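Local coordinates for diguanylate cyclase/phosphodiesterase-domain containing protein (Thermotoga maritima MSB8, PDB 6KHU) that is of uncertain function but has a GGDEF-family domain, consistent with a putative diguanylate cyclase, a class of enzyme that makes cyclic di-GMP from GTP, at residues K9-F12 and L13-S17; A122-D125 and L126-V130; H20-A23 and F24-N27; P87-E90 and E91-K94. All blocks are in the same frame, centred on the assembly; numbering follows the deposited sequence.

In the fold
All four contacts are local, between side chains three or four residues apart along a helix. Interactions 1 and 3 occupy the beginning and end of helix 9-26. Interaction 1 puts Phe12 and Leu16 against the sheet, while interaction 3, at the surface, relies on an amide-carboxylate bond and a Schellman motif. Interaction 2, on helix 119-130, meets interaction 1 through Leu16 CD2 and Ile123 CD1, 3.9 Å apart, so these two helices pack together. Interaction 4, on helix 86-100, touches neither and lies across the chain's centre from interaction 1. Interactions 1, 2 and 4 combine a buried apolar side with a polar outer one; charged groups pair directly within 2 and more loosely in 4.

Interaction 1: residues K9-F12 and L13-S17; sequences KDHF and LRLLS
The imidazole of His11 and the guanidinium of Arg14 slant past each other with their planes 16° apart, nearly parallel, on the outer side of the first turns of helix 9-26. Arg14 reaches back along the helix, its chain bent at chi3 (77°), and brings NH2 within 3.4 Å of His11 CD2. The same ring atom meets Leu15 CD1 at 3.9 Å, so that one methyl and one guanidinium nitrogen both border the imidazole. With CG anti to the backbone N (chi1 -168°), the His11 ring swings back to these later residues although its CB leaves in another direction; the ring also meets Tyr7 edge-to-face. On a different side, Lys9 and Leu13 run side by side and point the same way, Lys9 CG being 3.9 Å from Leu13 CD1, while the lysine makes a cation-pi contact with Tyr69. Phe12 and Leu16 lie aslant, CE2 to CD2 4.2 Å, and both residues face strand 73-79. Below the side chains, regular helical bonds run, such as Leu16 N to Phe12 O at 2.9 Å. Replacing His11 by an alanine would probably leave the Arg14 guanidinium free to turn and strip Leu15 CD1 of its ring neighbour. No hydrogen bond joins imidazole to guanidinium, so van der Waals packing carries the outer contact, as apolar carbon does inward at Phe12 and Leu16.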
ATOM      1  N   LYS A   9      -7.299  -7.642   6.176  1.00 14.66           N
ATOM      2  CA  LYS A   9      -5.866  -7.828   6.409  1.00 15.05           C
ATOM      3  C   LYS A   9      -5.371  -9.196   5.949  1.00 13.95           C
ATOM      4  O   LYS A   9      -4.420  -9.296   5.164  1.00 12.06           O
ATOM      5  CB  LYS A   9      -5.546  -7.636   7.888  1.00 14.80           C
ATOM      6  CG  LYS A   9      -4.067  -7.802   8.209  1.00 18.37           C
ATOM      7  CD  LYS A   9      -3.844  -7.873   9.721  1.00 18.67           C
ATOM      8  CE  LYS A   9      -2.377  -7.708  10.085  1.00 18.46           C
ATOM      9  NZ  LYS A   9      -2.195  -7.890  11.538  1.00 18.60           N
ATOM     10  N   ASP A  10      -5.989 -10.269   6.451  1.00 15.26           N
ATOM     11  CA  ASP A  10      -5.466 -11.603   6.170  1.00 17.36           C
ATOM     12  C   ASP A  10      -5.707 -11.996   4.721  1.00 15.84           C
ATOM     13  O   ASP A  10      -4.869 -12.669   4.112  1.00 14.34           O
ATOM     14  CB  ASP A  10      -6.080 -12.628   7.113  1.00 18.31           C
ATOM     15  CG  ASP A  10      -5.542 -12.505   8.529  1.00 30.11           C
ATOM     16  OD1 ASP A  10      -4.660 -11.652   8.760  1.00 27.05           O
ATOM     17  OD2 ASP A  10      -5.995 -13.266   9.411  1.00 36.30           O
ATOM     18  N   HIS A  11      -6.845 -11.585   4.155  1.00 13.66           N
ATOM     19  CA  HIS A  11      -7.078 -11.783   2.729  1.00 14.28           C
ATOM     20  C   HIS A  11      -5.997 -11.075   1.915  1.00 14.28           C
ATOM     21  O   HIS A  11      -5.356 -11.680   1.048  1.00 13.46           O
ATOM     22  CB  HIS A  11      -8.483 -11.268   2.365  1.00 15.37           C
ATOM     23  CG  HIS A  11      -8.955 -11.669   1.000  1.00 14.99           C
ATOM     24  ND1 HIS A  11     -10.258 -11.497   0.583  1.00 18.65           N
ATOM     25  CD2 HIS A  11      -8.299 -12.220  -0.050  1.00 18.06           C
ATOM     26  CE1 HIS A  11     -10.390 -11.932  -0.657  1.00 16.41           C
ATOM     27  NE2 HIS A  11      -9.211 -12.368  -1.069  1.00 18.53           N
ATOM     28  N   PHE A  12      -5.761  -9.794   2.219  1.00 12.23           N
ATOM     29  CA  PHE A  12      -4.721  -9.014   1.557  1.00 13.27           C
ATOM     30  C   PHE A  12      -3.364  -9.706   1.635  1.00 13.68           C
ATOM     31  O   PHE A  12      -2.641  -9.812   0.632  1.00 14.39           O
ATOM     32  CB  PHE A  12      -4.632  -7.622   2.190  1.00  9.56           C
ATOM     33  CG  PHE A  12      -3.461  -6.820   1.696  1.00 12.26           C
ATOM     34  CD1 PHE A  12      -3.539  -6.133   0.502  1.00 10.60           C
ATOM     35  CD2 PHE A  12      -2.267  -6.789   2.408  1.00 12.20           C
ATOM     36  CE1 PHE A  12      -2.450  -5.416   0.022  1.00 14.49           C
ATOM     37  CE2 PHE A  12      -1.177  -6.075   1.939  1.00 12.28           C
ATOM     38  CZ  PHE A  12      -1.269  -5.388   0.740  1.00 14.20           C
ATOM     39  N   LEU A  13      -2.985 -10.152   2.832  1.00 11.82           N
ATOM     40  CA  LEU A  13      -1.658 -10.717   3.013  1.00 11.01           C
ATOM     41  C   LEU A  13      -1.507 -12.029   2.258  1.00 13.12           C
ATOM     42  O   LEU A  13      -0.415 -12.332   1.764  1.00 10.87           O
ATOM     43  CB  LEU A  13      -1.371 -10.912   4.506  1.00 13.62           C
ATOM     44  CG  LEU A  13      -1.057  -9.639   5.309  1.00 15.93           C
ATOM     45  CD1 LEU A  13      -1.091  -9.932   6.810  1.00 15.41           C
ATOM     46  CD2 LEU A  13       0.293  -9.058   4.920  1.00 14.27           C
ATOM     47  N   ARG A  14      -2.586 -12.813   2.157  1.00 10.00           N
ATOM     48  CA  ARG A  14      -2.551 -14.009   1.322  1.00 12.64           C
ATOM     49  C   ARG A  14      -2.270 -13.655  -0.133  1.00 14.32           C
ATOM     50  O   ARG A  14      -1.413 -14.269  -0.774  1.00 12.20           O
ATOM     51  CB  ARG A  14      -3.866 -14.781   1.439  1.00 20.01           C
ATOM     52  CG  ARG A  14      -3.790 -16.173   0.824  1.00 24.42           C
ATOM     53  CD  ARG A  14      -5.051 -16.996   1.100  1.00 25.51           C
ATOM     54  NE  ARG A  14      -6.157 -16.595   0.233  1.00 30.83           N
ATOM     55  CZ  ARG A  14      -7.241 -15.958   0.662  1.00 30.46           C
ATOM     56  NH1 ARG A  14      -7.358 -15.660   1.957  1.00 25.74           N
ATOM     57  NH2 ARG A  14      -8.202 -15.630  -0.198  1.00 25.43           N
ATOM     58  N   LEU A  15      -2.985 -12.657  -0.671  1.00 10.77           N
ATOM     59  CA  LEU A  15      -2.743 -12.227  -2.045  1.00 11.72           C
ATOM     60  C   LEU A  15      -1.322 -11.707  -2.220  1.00 11.79           C
ATOM     61  O   LEU A  15      -0.699 -11.917  -3.272  1.00 10.46           O
ATOM     62  CB  LEU A  15      -3.757 -11.151  -2.455  1.00 12.31           C
ATOM     63  CG  LEU A  15      -5.232 -11.613  -2.480  1.00 15.98           C
ATOM     64  CD1 LEU A  15      -6.182 -10.454  -2.768  1.00 15.85           C
ATOM     65  CD2 LEU A  15      -5.459 -12.746  -3.501  1.00 17.16           C
ATOM     66  N   LEU A  16      -0.804 -11.006  -1.205  1.00 10.89           N
ATOM     67  CA  LEU A  16       0.565 -10.507  -1.257  1.00 10.30           C
ATOM     68  C   LEU A  16       1.573 -11.653  -1.280  1.00 11.54           C
ATOM     69  O   LEU A  16       2.564 -11.593  -2.016  1.00 10.72           O
ATOM     70  CB  LEU A  16       0.839  -9.575  -0.076  1.00  9.24           C
ATOM     71  CG  LEU A  16       2.279  -9.068   0.090  1.00 11.54           C
ATOM     72  CD1 LEU A  16       2.776  -8.319  -1.151  1.00 10.86           C
ATOM     73  CD2 LEU A  16       2.368  -8.173   1.316  1.00 13.85           C
ATOM     74  N   SER A  17       1.350 -12.698  -0.475  1.00 13.33           N
ATOM     75  CA  SER A  17       2.290 -13.818  -0.484  1.00 14.40           C
ATOM     76  C   SER A  17       2.255 -14.569  -1.810  1.00 14.17           C
ATOM     77  O   SER A  17       3.291 -15.070  -2.264  1.00 15.51           O
ATOM     78  CB  SER A  17       2.005 -14.761   0.682  1.00 15.41           C
ATOM     79  OG  SER A  17       0.799 -15.457   0.441  1.00 25.31           O
TER

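Interaction 2: residues A122-D125 and L126-V130; sequences AILD and LEKAV
Four successive backbone bonds tie Ala122-Asp125 to Leu126-Val130 as regular turns of helix 119-130. The shortest joins Leu126 N to Ala122 O at 2.8 Å, and the straightest, at 175°, joins Glu127 N to Ile123 O. Near the end of the helix Ala129 N still reaches Asp125 O. Over this frame Leu126 lays CG 3.4 Å from Ala122 O, its branch turned inward onto strands 30-37 and 105-112. Glu127 has CG anti to its own carbonyl carbon (chi1 -76°) and an extended chain, which carries the carboxylate back past the preceding turn, where OE1 comes to 3.8 Å from Leu124 CD1. As modelled, that oxygen also takes a 3.0 Å salt bridge from Lys128 NZ on its anti lone pair, while OE2 is hydrogen-bonded to Tyr69 OH. Lys128 curls over Leu124 O, but its modelled CE lies so close to that oxygen that the bend, and with it the bridge, is doubtful in detail. With a glutamine at Glu127, the ammonium of Lys128 would probably be left without its opposite charge, and the link to Tyr69 would be weakened. Asp125, on another side, is held by a salt bridge to Lys121. The Tyr69 bond is therefore the surer hold on the Glu127 carboxylate, likely to limit its rotation beside the CD1 methyl of Leu124, with the lysine adding a favourable charge nearby.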
ATOM      1  N   ALA A 122      10.201  -7.217   5.225  1.00 11.40           N
ATOM      2  CA  ALA A 122       9.610  -6.015   4.638  1.00 13.36           C
ATOM      3  C   ALA A 122       8.372  -5.569   5.409  1.00 13.93           C
ATOM      4  O   ALA A 122       8.199  -4.377   5.684  1.00 14.31           O
ATOM      5  CB  ALA A 122       9.254  -6.255   3.170  1.00 12.84           C
ATOM      6  N   ILE A 123       7.506  -6.519   5.779  1.00 13.58           N
ATOM      7  CA  ILE A 123       6.247  -6.172   6.441  1.00 17.70           C
ATOM      8  C   ILE A 123       6.513  -5.574   7.821  1.00 18.62           C
ATOM      9  O   ILE A 123       5.948  -4.534   8.185  1.00 17.38           O
ATOM     10  CB  ILE A 123       5.330  -7.406   6.519  1.00 13.52           C
ATOM     11  CG1 ILE A 123       4.794  -7.742   5.122  1.00 15.73           C
ATOM     12  CG2 ILE A 123       4.169  -7.177   7.502  1.00 12.36           C
ATOM     13  CD1 ILE A 123       3.867  -6.677   4.583  1.00 23.06           C
ATOM     14  N   LEU A 124       7.363  -6.235   8.617  1.00 14.14           N
ATOM     15  CA  LEU A 124       7.765  -5.682   9.911  1.00 21.08           C
ATOM     16  C   LEU A 124       8.363  -4.293   9.762  1.00 17.10           C
ATOM     17  O   LEU A 124       8.030  -3.380  10.524  1.00 20.13           O
ATOM     18  CB  LEU A 124       8.780  -6.598  10.597  1.00 23.05           C
ATOM     19  CG  LEU A 124       8.324  -7.646  11.610  1.00 29.40           C
ATOM     20  CD1 LEU A 124       6.820  -7.690  11.784  1.00 28.39           C
ATOM     21  CD2 LEU A 124       8.873  -9.019  11.265  1.00 29.38           C
ATOM     22  N   ASP A 125       9.249  -4.118   8.785  1.00 15.28           N
ATOM     23  CA  ASP A 125       9.882  -2.820   8.578  1.00 15.92           C
ATOM     24  C   ASP A 125       8.857  -1.755   8.200  1.00 17.79           C
ATOM     25  O   ASP A 125       8.962  -0.602   8.631  1.00 20.58           O
ATOM     26  CB  ASP A 125      10.944  -2.925   7.489  1.00 14.89           C
ATOM     27  CG  ASP A 125      12.214  -3.613   7.965  1.00 20.53           C
ATOM     28  OD1 ASP A 125      12.344  -3.845   9.184  1.00 16.88           O
ATOM     29  OD2 ASP A 125      13.085  -3.922   7.113  1.00 16.96           O
ATOM     30  N   LEU A 126       7.874  -2.112   7.370  1.00 16.86           N
ATOM     31  CA  LEU A 126       6.879  -1.125   6.956  1.00 17.74           C
ATOM     32  C   LEU A 126       6.031  -0.680   8.137  1.00 18.62           C
ATOM     33  O   LEU A 126       5.762   0.517   8.292  1.00 18.70           O
ATOM     34  CB  LEU A 126       5.999  -1.695   5.841  1.00 13.41           C
ATOM     35  CG  LEU A 126       6.630  -1.644   4.453  1.00 17.38           C
ATOM     36  CD1 LEU A 126       6.032  -2.713   3.543  1.00 15.44           C
ATOM     37  CD2 LEU A 126       6.509  -0.241   3.834  1.00 18.21           C
ATOM     38  N   GLU A 127       5.604  -1.634   8.974  1.00 16.78           N
ATOM     39  CA  GLU A 127       4.910  -1.324  10.226  1.00 22.62           C
ATOM     40  C   GLU A 127       5.671  -0.290  11.056  1.00 24.75           C
ATOM     41  O   GLU A 127       5.107   0.731  11.476  1.00 21.50           O
ATOM     42  CB  GLU A 127       4.722  -2.603  11.050  1.00 15.31           C
ATOM     43  CG  GLU A 127       3.619  -3.506  10.557  1.00 24.07           C
ATOM     44  CD  GLU A 127       3.467  -4.770  11.391  1.00 32.48           C
ATOM     45  OE1 GLU A 127       4.235  -4.959  12.363  1.00 35.95           O
ATOM     46  OE2 GLU A 127       2.579  -5.582  11.064  1.00 30.80           O
ATOM     47  N   LYS A 128       6.952  -0.556  11.324  1.00 23.98           N
ATOM     48  CA  LYS A 128       7.754   0.375  12.118  1.00 22.92           C
ATOM     49  C   LYS A 128       7.826   1.740  11.461  1.00 20.50           C
ATOM     50  O   LYS A 128       7.775   2.769  12.151  1.00 20.94           O
ATOM     51  CB  LYS A 128       9.180  -0.151  12.341  1.00 23.47           C
ATOM     52  CG  LYS A 128       9.349  -1.590  12.821  1.00 31.58           C
ATOM     53  CD  LYS A 128       8.251  -2.059  13.766  1.00 36.48           C
ATOM     54  CE  LYS A 128       7.847  -3.500  13.430  1.00 34.40           C
ATOM     55  NZ  LYS A 128       6.531  -3.907  13.993  1.00 36.25           N
ATOM     56  N   ALA A 129       7.951   1.774  10.125  1.00 19.30           N
ATOM     57  CA  ALA A 129       8.209   3.042   9.444  1.00 20.51           C
ATOM     58  C   ALA A 129       7.018   4.007   9.508  1.00 25.45           C
ATOM     59  O   ALA A 129       7.211   5.227   9.431  1.00 21.01           O
ATOM     60  CB  ALA A 129       8.595   2.777   7.994  1.00 18.68           C
ATOM     61  N   VAL A 130       5.793   3.497   9.630  1.00 20.07           N
ATOM     62  CA  VAL A 130       4.600   4.343   9.651  1.00 25.06           C
ATOM     63  C   VAL A 130       3.993   4.450  11.034  1.00 22.51           C
ATOM     64  O   VAL A 130       3.016   5.199  11.211  1.00 20.06           O
ATOM     65  CB  VAL A 130       3.535   3.854   8.643  1.00 20.19           C
ATOM     66  CG1 VAL A 130       4.071   3.900   7.212  1.00 19.95           C
ATOM     67  CG2 VAL A 130       3.058   2.451   8.993  1.00 15.70           C
TER

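Interaction 3: residues H20-A23 and F24-N27; sequences HQRA and FEEN
A Schellman motif closes helix 9-26 where Arg22 and Ala23 meet Glu26 and Asn27. Asn27 leaves the helical conformation with a positive phi, which turns the chain out of the last turn towards strand 30-37; its N lies 3.0 Å from Ala23 O and makes a weak bond to Phe24 O. One residue earlier, Glu26 N donates to Arg22 O at 2.9 Å. The turn before this is regular, with Phe24 N on His20 O and Glu25 N on Gln21 O.

The side-chain bond of the contact runs from Gln21 NE2 to Glu25 OE2, 3.1 Å long and bent to 138°. The amide and carboxylate planes stand 75° apart, and the donor reaches OE2 from above the carboxylate plane. Gln21 gets there by holding CG anti to its backbone N (chi1 174°), with the rest of the chain extended, while Glu25 leans back over the preceding turn. The Gln21 chain also runs close to the carboxylate, its CG 3.4 Å from the same OE2. Such a bent bond at an exposed surface is probably a modest constraint on either group.

Towards the neighbouring strands, His20 is bonded through ND1 to Tyr30 OH and meets Tyr112 edge-to-face; Ala23 and the exposed Phe24 touch the same Tyr112 on strand 105-112. At the far end Glu26 CG, set beside its own backbone N, lies over the closing turn, 3.2 Å from Arg22 O.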
ATOM      1  N   HIS A  20       4.248 -12.375  -4.131  1.00  9.85           N
ATOM      2  CA  HIS A  20       5.671 -12.460  -3.813  1.00 12.68           C
ATOM      3  C   HIS A  20       6.290 -13.691  -4.459  1.00 13.55           C
ATOM      4  O   HIS A  20       7.398 -13.625  -5.013  1.00 11.38           O
ATOM      5  CB  HIS A  20       5.873 -12.476  -2.289  1.00 12.91           C
ATOM      6  CG  HIS A  20       7.307 -12.505  -1.860  1.00 12.93           C
ATOM      7  ND1 HIS A  20       8.142 -11.412  -1.974  1.00 12.88           N
ATOM      8  CD2 HIS A  20       8.053 -13.491  -1.295  1.00 14.07           C
ATOM      9  CE1 HIS A  20       9.342 -11.724  -1.506  1.00 13.66           C
ATOM     10  NE2 HIS A  20       9.317 -12.981  -1.091  1.00 13.10           N
ATOM     11  N   GLN A  21       5.565 -14.815  -4.444  1.00 13.97           N
ATOM     12  CA  GLN A  21       6.066 -16.029  -5.079  1.00 13.83           C
ATOM     13  C   GLN A  21       6.144 -15.869  -6.590  1.00 13.72           C
ATOM     14  O   GLN A  21       7.140 -16.253  -7.213  1.00 14.57           O
ATOM     15  CB  GLN A  21       5.179 -17.218  -4.723  1.00 16.48           C
ATOM     16  CG  GLN A  21       5.568 -18.469  -5.469  1.00 18.12           C
ATOM     17  CD  GLN A  21       5.016 -19.719  -4.824  1.00 33.93           C
ATOM     18  OE1 GLN A  21       4.937 -19.817  -3.597  1.00 37.96           O
ATOM     19  NE2 GLN A  21       4.643 -20.692  -5.648  1.00 36.93           N
ATOM     20  N   ARG A  22       5.095 -15.307  -7.195  1.00 14.07           N
ATOM     21  CA  ARG A  22       5.082 -15.093  -8.641  1.00 16.05           C
ATOM     22  C   ARG A  22       6.193 -14.144  -9.077  1.00 17.27           C
ATOM     23  O   ARG A  22       6.792 -14.329 -10.143  1.00 14.65           O
ATOM     24  CB  ARG A  22       3.716 -14.547  -9.080  1.00 13.46           C
ATOM     25  CG  ARG A  22       2.588 -15.577  -9.160  1.00 13.92           C
ATOM     26  CD  ARG A  22       1.375 -14.975  -9.889  1.00 18.12           C
ATOM     27  NE  ARG A  22       0.932 -13.776  -9.190  1.00 17.19           N
ATOM     28  CZ  ARG A  22      -0.053 -13.746  -8.298  1.00 14.70           C
ATOM     29  NH1 ARG A  22      -0.762 -14.838  -8.031  1.00 14.94           N
ATOM     30  NH2 ARG A  22      -0.354 -12.610  -7.698  1.00 12.75           N
ATOM     31  N   ALA A  23       6.455 -13.101  -8.282  1.00 14.69           N
ATOM     32  CA  ALA A  23       7.526 -12.159  -8.594  1.00 16.08           C
ATOM     33  C   ALA A  23       8.882 -12.859  -8.595  1.00 16.89           C
ATOM     34  O   ALA A  23       9.701 -12.664  -9.503  1.00 14.48           O
ATOM     35  CB  ALA A  23       7.512 -11.012  -7.580  1.00 13.27           C
ATOM     36  N   PHE A  24       9.133 -13.680  -7.575  1.00 15.52           N
ATOM     37  CA  PHE A  24      10.336 -14.504  -7.540  1.00 18.91           C
ATOM     38  C   PHE A  24      10.446 -15.354  -8.800  1.00 18.87           C
ATOM     39  O   PHE A  24      11.460 -15.317  -9.506  1.00 18.32           O
ATOM     40  CB  PHE A  24      10.309 -15.385  -6.288  1.00 15.33           C
ATOM     41  CG  PHE A  24      11.540 -16.232  -6.101  1.00 22.96           C
ATOM     42  CD1 PHE A  24      12.716 -15.678  -5.621  1.00 23.38           C
ATOM     43  CD2 PHE A  24      11.512 -17.591  -6.378  1.00 28.54           C
ATOM     44  CE1 PHE A  24      13.849 -16.468  -5.421  1.00 21.92           C
ATOM     45  CE2 PHE A  24      12.641 -18.380  -6.186  1.00 27.64           C
ATOM     46  CZ  PHE A  24      13.806 -17.809  -5.705  1.00 25.37           C
ATOM     47  N   GLU A  25       9.376 -16.084  -9.123  1.00 18.62           N
ATOM     48  CA  GLU A  25       9.406 -17.021 -10.238  1.00 15.15           C
ATOM     49  C   GLU A  25       9.605 -16.319 -11.574  1.00 19.40           C
ATOM     50  O   GLU A  25      10.295 -16.841 -12.456  1.00 17.37           O
ATOM     51  CB  GLU A  25       8.117 -17.831 -10.257  1.00 16.78           C
ATOM     52  CG  GLU A  25       8.015 -18.849  -9.132  1.00 18.01           C
ATOM     53  CD  GLU A  25       6.599 -19.330  -8.927  1.00 16.41           C
ATOM     54  OE1 GLU A  25       5.667 -18.681  -9.458  1.00 14.85           O
ATOM     55  OE2 GLU A  25       6.411 -20.340  -8.219  1.00 15.65           O
ATOM     56  N   GLU A  26       9.000 -15.151 -11.757  1.00 17.52           N
ATOM     57  CA  GLU A  26       9.016 -14.501 -13.059  1.00 18.12           C
ATOM     58  C   GLU A  26      10.068 -13.406 -13.168  1.00 17.80           C
ATOM     59  O   GLU A  26      10.107 -12.720 -14.193  1.00 20.49           O
ATOM     60  CB  GLU A  26       7.635 -13.912 -13.398  1.00 16.31           C
ATOM     61  CG  GLU A  26       6.438 -14.878 -13.315  1.00 22.29           C
ATOM     62  CD  GLU A  26       6.664 -16.208 -14.045  1.00 19.85           C
ATOM     63  OE1 GLU A  26       7.240 -16.209 -15.152  1.00 27.86           O
ATOM     64  OE2 GLU A  26       6.270 -17.256 -13.503  1.00 22.75           O
ATOM     65  N   ASN A  27      10.904 -13.218 -12.144  1.00 13.95           N
ATOM     66  CA  ASN A  27      11.930 -12.169 -12.124  1.00 16.83           C
ATOM     67  C   ASN A  27      11.331 -10.788 -12.382  1.00 18.67           C
ATOM     68  O   ASN A  27      11.844  -9.991 -13.170  1.00 16.88           O
ATOM     69  CB  ASN A  27      13.043 -12.470 -13.132  1.00 24.77           C
ATOM     70  CG  ASN A  27      13.869 -13.686 -12.743  1.00 28.02           C
ATOM     71  OD1 ASN A  27      13.335 -14.692 -12.289  1.00 32.83           O
ATOM     72  ND2 ASN A  27      15.177 -13.600 -12.936  1.00 31.47           N
TER

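Interaction 4: residues P87-E90 and E91-K94; sequences PNIE and ERIK
Glu91 N donates to Pro87 O at 2.9 Å, a nearly straight bond (162°) and the first of four successive backbone bonds, the last being Lys94 N to Glu90 O. The buried side of this helix is apolar: Ile89 CG2 meets Ile93 CD1 at 3.9 Å, the two chains set at a slant. Ile89 CG2 is anti to the backbone N, while Ile93 sends CG1 back beside its own N (chi1 -64°), and this brings the CD1 methyl over the preceding turn, 3.7 Å from Ile89 O. Arg92 bends its chain at chi3 and sets NH2 4.0 Å from Ile89 CG1. Lys94 NZ has two carboxylates nearby, Glu91 OE2 in a long salt bridge of 3.7 Å and Glu90 OE1 at 4.4 Å, beyond such a bridge; the field of both would probably favour the charged ammonium. Arg92 O accepts a bond from ND1 of His96, which with Glu57 forms a zinc site, a second-shell bond that is likely to steady the His96 ring. Helix 86-100 lies on the sheet through Ile89 and Glu90 at Phe33 of strand 30-37 and Pro87, Glu90 and Lys94 at strand 105-112, while Ile93 packs on Ile54 and Leu55 of helix 41-57.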
ATOM      1  N   PRO A  87       9.116   5.837  -6.250  1.00 19.65           N
ATOM      2  CA  PRO A  87       8.970   7.198  -5.693  1.00 22.18           C
ATOM      3  C   PRO A  87       7.907   8.022  -6.388  1.00 20.27           C
ATOM      4  O   PRO A  87       7.269   8.859  -5.737  1.00 20.62           O
ATOM      5  CB  PRO A  87      10.362   7.820  -5.887  1.00 26.87           C
ATOM      6  CG  PRO A  87      11.292   6.650  -6.019  1.00 26.40           C
ATOM      7  CD  PRO A  87      10.493   5.596  -6.723  1.00 21.24           C
ATOM      8  N   ASN A  88       7.723   7.839  -7.698  1.00 18.35           N
ATOM      9  CA  ASN A  88       6.682   8.574  -8.409  1.00 19.46           C
ATOM     10  C   ASN A  88       5.302   8.215  -7.876  1.00 21.82           C
ATOM     11  O   ASN A  88       4.437   9.088  -7.730  1.00 18.88           O
ATOM     12  CB  ASN A  88       6.743   8.280  -9.907  1.00 24.96           C
ATOM     13  CG  ASN A  88       8.116   8.550 -10.521  1.00 32.07           C
ATOM     14  OD1 ASN A  88       9.155   8.439  -9.865  1.00 37.39           O
ATOM     15  ND2 ASN A  88       8.117   8.888 -11.804  1.00 34.05           N
ATOM     16  N   ILE A  89       5.066   6.930  -7.607  1.00 19.02           N
ATOM     17  CA  ILE A  89       3.780   6.522  -7.050  1.00 20.31           C
ATOM     18  C   ILE A  89       3.586   7.124  -5.668  1.00 17.63           C
ATOM     19  O   ILE A  89       2.509   7.638  -5.346  1.00 17.92           O
ATOM     20  CB  ILE A  89       3.664   4.990  -7.028  1.00 22.06           C
ATOM     21  CG1 ILE A  89       3.594   4.463  -8.459  1.00 21.14           C
ATOM     22  CG2 ILE A  89       2.435   4.559  -6.217  1.00 19.02           C
ATOM     23  CD1 ILE A  89       3.664   2.973  -8.556  1.00 24.09           C
ATOM     24  N   GLU A  90       4.630   7.093  -4.834  1.00 16.90           N
ATOM     25  CA  GLU A  90       4.509   7.689  -3.506  1.00 18.91           C
ATOM     26  C   GLU A  90       4.173   9.170  -3.593  1.00 14.80           C
ATOM     27  O   GLU A  90       3.330   9.663  -2.840  1.00 16.28           O
ATOM     28  CB  GLU A  90       5.791   7.504  -2.698  1.00 16.43           C
ATOM     29  CG  GLU A  90       5.611   7.908  -1.236  1.00 20.58           C
ATOM     30  CD  GLU A  90       6.926   7.983  -0.465  1.00 29.12           C
ATOM     31  OE1 GLU A  90       7.881   8.598  -0.977  1.00 31.49           O
ATOM     32  OE2 GLU A  90       7.003   7.417   0.650  1.00 27.89           O
ATOM     33  N   GLU A  91       4.835   9.903  -4.492  1.00 16.93           N
ATOM     34  CA  GLU A  91       4.533  11.325  -4.632  1.00 20.88           C
ATOM     35  C   GLU A  91       3.078  11.533  -5.043  1.00 20.86           C
ATOM     36  O   GLU A  91       2.404  12.435  -4.530  1.00 16.25           O
ATOM     37  CB  GLU A  91       5.485  11.968  -5.645  1.00 21.83           C
ATOM     38  CG  GLU A  91       5.802  13.448  -5.395  1.00 33.00           C
ATOM     39  CD  GLU A  91       6.275  13.738  -3.970  1.00 40.31           C
ATOM     40  OE1 GLU A  91       5.976  14.840  -3.456  1.00 48.43           O
ATOM     41  OE2 GLU A  91       6.954  12.871  -3.366  1.00 44.89           O
ATOM     42  N   ARG A  92       2.570  10.692  -5.953  1.00 15.94           N
ATOM     43  CA  ARG A  92       1.183  10.832  -6.382  1.00 19.48           C
ATOM     44  C   ARG A  92       0.230  10.632  -5.210  1.00 16.00           C
ATOM     45  O   ARG A  92      -0.723  11.402  -5.040  1.00 15.00           O
ATOM     46  CB  ARG A  92       0.868   9.842  -7.516  1.00 18.56           C
ATOM     47  CG  ARG A  92       1.437  10.239  -8.882  1.00 21.01           C
ATOM     48  CD  ARG A  92       1.463   9.059  -9.861  1.00 28.30           C
ATOM     49  NE  ARG A  92       0.123   8.539 -10.124  1.00 34.80           N
ATOM     50  CZ  ARG A  92      -0.147   7.287 -10.492  1.00 41.47           C
ATOM     51  NH1 ARG A  92      -1.409   6.914 -10.706  1.00 32.48           N
ATOM     52  NH2 ARG A  92       0.838   6.406 -10.651  1.00 38.94           N
ATOM     53  N   ILE A  93       0.477   9.613  -4.381  1.00 13.66           N
ATOM     54  CA  ILE A  93      -0.363   9.402  -3.204  1.00 14.77           C
ATOM     55  C   ILE A  93      -0.313  10.632  -2.298  1.00 19.86           C
ATOM     56  O   ILE A  93      -1.353  11.129  -1.834  1.00 13.86           O
ATOM     57  CB  ILE A  93       0.059   8.125  -2.454  1.00 14.26           C
ATOM     58  CG1 ILE A  93      -0.164   6.880  -3.332  1.00 14.44           C
ATOM     59  CG2 ILE A  93      -0.702   8.022  -1.122  1.00 10.74           C
ATOM     60  CD1 ILE A  93       0.632   5.678  -2.891  1.00 16.60           C
ATOM     61  N   LYS A  94       0.897  11.161  -2.063  1.00 13.67           N
ATOM     62  CA  LYS A  94       1.049  12.333  -1.196  1.00 18.00           C
ATOM     63  C   LYS A  94       0.321  13.547  -1.768  1.00 19.06           C
ATOM     64  O   LYS A  94      -0.373  14.262  -1.033  1.00 19.07           O
ATOM     65  CB  LYS A  94       2.535  12.648  -0.988  1.00 17.82           C
ATOM     66  CG  LYS A  94       3.294  11.557  -0.197  1.00 20.36           C
ATOM     67  CD  LYS A  94       4.516  12.106   0.555  1.00 30.58           C
ATOM     68  CE  LYS A  94       5.641  12.462  -0.406  1.00 37.96           C
ATOM     69  NZ  LYS A  94       6.936  12.717   0.302  1.00 44.91           N
TER